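Local structure of protein TASOR (Homo sapiens, 6TL1) at residues Val82-Val92 with Arg193-Val204. The protein is a component of the HUSH complex, which maintains epigenetic silencing at H3K9me3-rich loci. Residues are numbered along the deposited sequence; the frame is centred on the assembly and turned at random.
Sequences VQTICEKGLHV and RRRPRHVCPYAV
The carbonyl oxygen of Arg-194 is approached twice by the chain leaving helix 82-88. Val-92 N donates to Arg-194 O at 2.9 Å, in the carbonyl plane and fairly straight (155° at the hydrogen), and the CA-H of His-91 reaches the same oxygen in a longer CH...O contact. Three side chains pack around this bond. The guanidinium of Arg-194, bent back at chi3, lies across Val-92 CG2, 3.7 Å from Arg-194 NE. The His-91 imidazole takes Arg-195 CB over one face, 4.1 Å from the ring centroid, while His-91 ND1 bonds back to Gly-89 O from above that carbonyl's plane. Extended from its backbone by chi1 177°, Arg-195 passes Leu-90 O with CG and comes within 3.3 Å of Lys-88 O with CD, its guanidinium going on to a salt bridge with Glu-50 of helix 45-60.

This pseudo-PARP domain thus illustrates how a short helix can be laid against a sheet: helix 82-88 crosses strand 199-209, the middle strand of the antiparallel five-stranded sheet, with local axes 8.1 Å apart at -123°. There the packing is largely apolar: Cys-86 SG meets Val-204 CG2 at 3.6 Å, Pro-201 CG lies 4.0 Å from Cys-86 O, and Val-82 CG1 slides past Val-204 CG1. Around Leu-90 the backbones are joined through water: one molecule links Leu-90 O to Pro-196 O, another Leu-90 N to Val-199 O.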
# COMPACT_ATOMS: atom_id res chain seq x y z
N VAL A 82 1.36 -12.33 -7.10
CA VAL A 82 2.52 -11.82 -6.37
C VAL A 82 3.70 -11.64 -7.31
O VAL A 82 4.42 -10.64 -7.25
CB VAL A 82 2.89 -12.76 -5.21
CG1 VAL A 82 4.25 -12.37 -4.63
CG2 VAL A 82 1.83 -12.74 -4.13
N GLN A 83 3.90 -12.62 -8.19
CA GLN A 83 5.03 -12.59 -9.12
C GLN A 83 5.04 -11.33 -9.96
O GLN A 83 6.06 -10.63 -10.03
CB GLN A 83 4.99 -13.83 -10.01
CG GLN A 83 6.02 -13.84 -11.16
CD GLN A 83 7.45 -13.74 -10.68
OE1 GLN A 83 7.81 -14.30 -9.65
NE2 GLN A 83 8.28 -13.02 -11.44
N THR A 84 3.91 -11.01 -10.59
CA THR A 84 3.87 -9.90 -11.54
C THR A 84 4.06 -8.55 -10.86
O THR A 84 4.79 -7.69 -11.37
CB THR A 84 2.56 -9.92 -12.32
OG1 THR A 84 2.41 -11.19 -12.95
CG2 THR A 84 2.57 -8.83 -13.38
N ILE A 85 3.41 -8.33 -9.71
CA ILE A 85 3.57 -7.05 -9.02
C ILE A 85 4.99 -6.90 -8.48
O ILE A 85 5.57 -5.81 -8.55
CB ILE A 85 2.51 -6.89 -7.90
CG1 ILE A 85 1.12 -6.64 -8.48
CG2 ILE A 85 2.87 -5.73 -6.99
CD1 ILE A 85 0.30 -7.88 -8.72
N CYS A 86 5.58 -7.96 -7.92
CA CYS A 86 6.92 -7.79 -7.39
C CYS A 86 7.96 -7.64 -8.50
O CYS A 86 8.97 -6.96 -8.32
CB CYS A 86 7.27 -8.96 -6.47
SG CYS A 86 6.24 -8.98 -4.98
N GLU A 87 7.70 -8.22 -9.67
CA GLU A 87 8.69 -8.11 -10.73
C GLU A 87 8.48 -6.85 -11.56
O GLU A 87 9.45 -6.19 -11.92
CB GLU A 87 8.65 -9.36 -11.62
CG GLU A 87 9.25 -9.14 -12.99
CD GLU A 87 9.10 -10.34 -13.90
OE1 GLU A 87 9.67 -10.30 -15.01
OE2 GLU A 87 8.38 -11.28 -13.52
N LYS A 88 7.22 -6.45 -11.79
CA LYS A 88 6.92 -5.32 -12.67
C LYS A 88 6.54 -4.06 -11.91
O LYS A 88 6.57 -2.98 -12.50
CB LYS A 88 5.72 -5.65 -13.57
CG LYS A 88 5.78 -6.90 -14.42
CD LYS A 88 6.52 -6.74 -15.72
CE LYS A 88 7.90 -7.34 -15.62
NZ LYS A 88 8.52 -7.48 -16.96
N GLY A 89 6.22 -4.17 -10.62
CA GLY A 89 5.71 -3.04 -9.88
C GLY A 89 4.20 -2.95 -9.98
O GLY A 89 3.54 -3.63 -10.77
N LEU A 90 3.62 -2.11 -9.12
CA LEU A 90 2.18 -1.91 -9.10
C LEU A 90 1.78 -0.85 -10.12
O LEU A 90 2.30 0.27 -10.09
CB LEU A 90 1.73 -1.48 -7.70
CG LEU A 90 0.22 -1.33 -7.51
CD1 LEU A 90 -0.51 -2.63 -7.80
CD2 LEU A 90 -0.05 -0.87 -6.09
N HIS A 91 0.87 -1.20 -11.02
CA HIS A 91 0.44 -0.33 -12.10
C HIS A 91 -0.99 0.16 -11.88
O HIS A 91 -1.77 -0.44 -11.13
CB HIS A 91 0.53 -1.05 -13.45
CG HIS A 91 1.93 -1.26 -13.93
ND1 HIS A 91 2.77 -2.21 -13.38
CD2 HIS A 91 2.64 -0.65 -14.91
CE1 HIS A 91 3.94 -2.17 -14.00
NE2 HIS A 91 3.88 -1.23 -14.93
N VAL A 92 -1.32 1.26 -12.58
CA VAL A 92 -2.68 1.78 -12.52
C VAL A 92 -3.63 0.76 -13.12
O VAL A 92 -3.23 -0.12 -13.90
CB VAL A 92 -2.81 3.12 -13.27
CG1 VAL A 92 -1.97 4.20 -12.59
CG2 VAL A 92 -2.40 2.95 -14.74
N ARG A 193 2.01 8.69 -15.27
CA ARG A 193 2.79 7.46 -15.35
C ARG A 193 1.90 6.27 -15.01
O ARG A 193 1.00 6.38 -14.17
CB ARG A 193 3.97 7.54 -14.39
CG ARG A 193 5.09 8.45 -14.86
CD ARG A 193 6.31 8.33 -13.96
NE ARG A 193 6.59 6.93 -13.64
CZ ARG A 193 7.58 6.24 -14.19
NH1 ARG A 193 8.38 6.81 -15.08
NH2 ARG A 193 7.77 4.97 -13.85
N ARG A 194 2.11 5.15 -15.70
CA ARG A 194 1.30 4.00 -15.33
C ARG A 194 1.82 3.31 -14.08
O ARG A 194 1.09 2.53 -13.47
CB ARG A 194 1.23 2.99 -16.49
CG ARG A 194 0.41 3.48 -17.67
CD ARG A 194 -0.05 2.33 -18.56
NE ARG A 194 -1.03 1.50 -17.87
CZ ARG A 194 -0.82 0.25 -17.47
NH1 ARG A 194 0.35 -0.35 -17.68
NH2 ARG A 194 -1.79 -0.41 -16.85
N ARG A 195 3.06 3.60 -13.67
CA ARG A 195 3.62 3.04 -12.44
C ARG A 195 4.28 4.16 -11.63
O ARG A 195 5.37 4.63 -12.00
CB ARG A 195 4.63 1.93 -12.73
CG ARG A 195 5.28 1.38 -11.46
CD ARG A 195 6.25 0.26 -11.73
NE ARG A 195 7.24 0.63 -12.74
CZ ARG A 195 8.30 1.39 -12.49
NH1 ARG A 195 8.53 1.88 -11.28
NH2 ARG A 195 9.15 1.66 -13.48
N PRO A 196 3.65 4.60 -10.55
CA PRO A 196 4.30 5.60 -9.68
C PRO A 196 5.55 4.99 -9.07
O PRO A 196 5.55 3.84 -8.65
CB PRO A 196 3.24 5.89 -8.61
CG PRO A 196 1.94 5.47 -9.23
CD PRO A 196 2.30 4.26 -10.06
N ARG A 197 6.63 5.78 -9.04
CA ARG A 197 7.91 5.23 -8.59
C ARG A 197 8.15 5.35 -7.09
O ARG A 197 9.09 4.71 -6.59
CB ARG A 197 9.08 5.89 -9.33
CG ARG A 197 8.97 6.01 -10.85
CD ARG A 197 10.06 6.94 -11.39
NE ARG A 197 9.76 8.34 -11.15
CZ ARG A 197 10.64 9.32 -11.28
NH1 ARG A 197 10.28 10.58 -11.05
NH2 ARG A 197 11.90 9.05 -11.58
N HIS A 198 7.33 6.11 -6.36
CA HIS A 198 7.47 6.20 -4.91
C HIS A 198 6.67 5.12 -4.18
O HIS A 198 6.39 5.25 -2.99
CB HIS A 198 7.11 7.61 -4.42
CG HIS A 198 5.82 8.16 -4.95
ND1 HIS A 198 5.51 8.20 -6.29
CD2 HIS A 198 4.79 8.77 -4.31
CE1 HIS A 198 4.32 8.76 -6.45
NE2 HIS A 198 3.86 9.11 -5.26
N VAL A 199 6.34 4.04 -4.89
CA VAL A 199 5.77 2.81 -4.37
C VAL A 199 6.66 1.67 -4.83
O VAL A 199 6.94 1.55 -6.03
CB VAL A 199 4.33 2.61 -4.88
CG1 VAL A 199 3.85 1.23 -4.53
CG2 VAL A 199 3.40 3.71 -4.31
N CYS A 200 7.14 0.86 -3.88
CA CYS A 200 8.09 -0.21 -4.22
C CYS A 200 7.81 -1.46 -3.39
O CYS A 200 7.75 -1.38 -2.15
CB CYS A 200 9.53 0.27 -4.00
SG CYS A 200 10.78 -0.89 -4.58
N PRO A 201 7.64 -2.62 -4.02
CA PRO A 201 7.44 -3.85 -3.24
C PRO A 201 8.66 -4.17 -2.38
O PRO A 201 9.80 -4.09 -2.84
CB PRO A 201 7.20 -4.92 -4.31
CG PRO A 201 7.87 -4.39 -5.52
CD PRO A 201 7.73 -2.89 -5.46
N TYR A 202 8.39 -4.52 -1.13
CA TYR A 202 9.40 -4.75 -0.10
C TYR A 202 9.37 -6.16 0.48
O TYR A 202 10.43 -6.75 0.69
CB TYR A 202 9.18 -3.71 1.03
CG TYR A 202 10.07 -3.89 2.24
CD1 TYR A 202 11.37 -3.41 2.24
CD2 TYR A 202 9.59 -4.52 3.39
CE1 TYR A 202 12.19 -3.57 3.33
CE2 TYR A 202 10.41 -4.69 4.49
CZ TYR A 202 11.69 -4.21 4.46
OH TYR A 202 12.50 -4.37 5.57
N ALA A 203 8.18 -6.72 0.71
CA ALA A 203 8.08 -8.06 1.28
C ALA A 203 6.74 -8.66 0.90
O ALA A 203 5.80 -7.96 0.55
CB ALA A 203 8.24 -8.03 2.81
N VAL A 204 6.67 -9.99 0.98
CA VAL A 204 5.44 -10.75 0.75
C VAL A 204 5.27 -11.74 1.89
O VAL A 204 6.23 -12.42 2.28
CB VAL A 204 5.46 -11.48 -0.60
CG1 VAL A 204 4.10 -12.08 -0.89
CG2 VAL A 204 5.88 -10.53 -1.72
O HOH W 1 6.88 -1.88 -15.01
O HOH W 2 3.71 1.70 -8.36
O HOH W 3 5.32 -0.24 -7.79